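PDB 6ABX: citrate synthase from Metallosphaera sedula, which probably catalyses the condensation of oxaloacetate with acetyl-CoA and water to give citrate and CoA in the tricarboxylic acid cycle. Local coordinates for residues D93-T98 with F324-A329. Numbering follows the deposited sequence.
Sequences DILRTT and FPTIFA
No flat group enters the meeting of L95 with T326 and A329; those of R96, D93, F324 and F328 meet their own helix or other parts of the fold. One face of the R96 guanidinium is covered by D93 CA, 4.0 Å above the plane over its centre, and on that same side NH1 forms a salt bridge to D93 OD1 at 3.0 Å, well out of the guanidinium plane. The ring of F328 meets H176 edge-to-face, and that of F324 meets F314 with planes at about 30°. The contact is helix-to-helix packing inside the mainly helical citrate synthase fold, joining helix 91-105 to the beginning of helix 324-343. The nearest CA atoms, those of L95 and T326, are 7.1 Å apart, and the two segments bury a modest 102 Å² without a hydrogen bond between them. One methyl does the touching: L95 CD2 lies 3.8 Å from A329 CB and 4.2 Å from T326 CB. It reaches both because CG stands anti to the backbone N (chi1 -173°), sending the branch across to the neighbouring helix. T326 presents its carbon side, since its OG1 is hydrogen-bonded back to L323 O. I123 of helix 112-134 and I206 of helix 198-209 also pack on L95. A329 stands three residues before R332, an oxaloacetate-binding residue, and its side chain is about 11 Å from a bound citrate. Farther round helix 91-105, R96 and T97 face the second subunit, each hydrogen-bonded to its S100 OG. Two donors from one residue grip D93 O from opposite faces of the carbonyl plane: T97 N at 3.0 Å and T97 OG1 at 2.8 Å.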
# COMPACT_ATOMS: atom_id res chain seq x y z
N ASP A 93 -8.29 9.58 -1.19
CA ASP A 93 -8.05 9.50 0.24
C ASP A 93 -9.25 8.91 0.95
O ASP A 93 -9.10 8.15 1.88
CB ASP A 93 -7.71 10.85 0.87
CG ASP A 93 -6.39 11.45 0.36
OD1 ASP A 93 -5.67 10.74 -0.38
OD2 ASP A 93 -6.09 12.64 0.68
N ILE A 94 -10.47 9.29 0.52
CA ILE A 94 -11.65 8.76 1.13
C ILE A 94 -11.72 7.25 0.86
O ILE A 94 -11.97 6.48 1.72
CB ILE A 94 -12.91 9.48 0.63
CG1 ILE A 94 -12.90 10.95 1.05
CG2 ILE A 94 -14.16 8.78 1.14
CD1 ILE A 94 -14.01 11.78 0.41
N LEU A 95 -11.48 6.86 -0.39
CA LEU A 95 -11.56 5.45 -0.74
C LEU A 95 -10.47 4.65 -0.01
O LEU A 95 -10.76 3.56 0.50
CB LEU A 95 -11.40 5.30 -2.25
CG LEU A 95 -11.64 3.86 -2.75
CD1 LEU A 95 -13.08 3.47 -2.52
CD2 LEU A 95 -11.23 3.69 -4.21
N ARG A 96 -9.24 5.21 0.07
CA ARG A 96 -8.12 4.56 0.81
C ARG A 96 -8.61 4.28 2.24
O ARG A 96 -8.46 3.16 2.80
CB ARG A 96 -6.88 5.43 0.76
CG ARG A 96 -5.61 4.84 1.36
CD ARG A 96 -4.55 5.94 1.41
NE ARG A 96 -4.87 7.06 2.28
CZ ARG A 96 -4.64 8.33 2.06
NH1 ARG A 96 -3.93 8.71 1.00
NH2 ARG A 96 -5.04 9.25 2.93
N THR A 97 -9.17 5.31 2.88
CA THR A 97 -9.56 5.23 4.29
C THR A 97 -10.73 4.26 4.51
O THR A 97 -10.70 3.41 5.44
CB THR A 97 -9.90 6.60 4.87
OG1 THR A 97 -8.83 7.50 4.57
CG2 THR A 97 -10.15 6.46 6.35
N THR A 98 -11.73 4.27 3.60
CA THR A 98 -12.90 3.39 3.78
C THR A 98 -12.59 1.92 3.49
O THR A 98 -13.12 1.08 4.18
CB THR A 98 -14.13 3.90 3.00
OG1 THR A 98 -13.77 4.00 1.63
CG2 THR A 98 -14.58 5.27 3.47
N PHE A 324 -12.98 10.16 -11.10
CA PHE A 324 -12.60 9.14 -12.09
C PHE A 324 -11.56 8.14 -11.55
O PHE A 324 -11.70 6.94 -11.80
CB PHE A 324 -12.07 9.72 -13.41
CG PHE A 324 -11.57 8.60 -14.31
CD1 PHE A 324 -12.41 7.54 -14.65
CD2 PHE A 324 -10.23 8.48 -14.66
CE1 PHE A 324 -11.95 6.46 -15.39
CE2 PHE A 324 -9.78 7.41 -15.41
CZ PHE A 324 -10.63 6.40 -15.77
N PRO A 325 -10.52 8.54 -10.78
CA PRO A 325 -9.57 7.56 -10.25
C PRO A 325 -10.23 6.52 -9.34
O PRO A 325 -9.82 5.33 -9.31
CB PRO A 325 -8.56 8.38 -9.43
CG PRO A 325 -8.69 9.81 -9.99
CD PRO A 325 -10.07 9.95 -10.59
N THR A 326 -11.30 6.94 -8.65
CA THR A 326 -12.01 5.97 -7.77
C THR A 326 -12.71 4.92 -8.64
O THR A 326 -12.85 3.72 -8.22
CB THR A 326 -12.92 6.58 -6.71
OG1 THR A 326 -14.06 7.20 -7.31
CG2 THR A 326 -12.20 7.58 -5.83
N ILE A 327 -13.31 5.38 -9.74
CA ILE A 327 -14.04 4.50 -10.64
C ILE A 327 -13.06 3.48 -11.25
O ILE A 327 -13.36 2.25 -11.37
CB ILE A 327 -14.80 5.33 -11.68
CG1 ILE A 327 -15.83 6.23 -11.01
CG2 ILE A 327 -15.49 4.42 -12.68
CD1 ILE A 327 -16.33 7.30 -11.94
N PHE A 328 -11.89 3.98 -11.68
CA PHE A 328 -10.81 3.08 -12.10
C PHE A 328 -10.58 1.99 -11.05
O PHE A 328 -10.57 0.79 -11.36
CB PHE A 328 -9.59 3.94 -12.41
CG PHE A 328 -8.43 3.29 -13.12
CD1 PHE A 328 -7.86 2.12 -12.65
CD2 PHE A 328 -7.88 3.89 -14.24
CE1 PHE A 328 -6.78 1.54 -13.31
CE2 PHE A 328 -6.78 3.32 -14.88
CZ PHE A 328 -6.23 2.15 -14.41
N ALA A 329 -10.36 2.39 -9.80
CA ALA A 329 -10.12 1.43 -8.70
C ALA A 329 -11.27 0.44 -8.58
O ALA A 329 -11.03 -0.74 -8.31
CB ALA A 329 -9.92 2.16 -7.39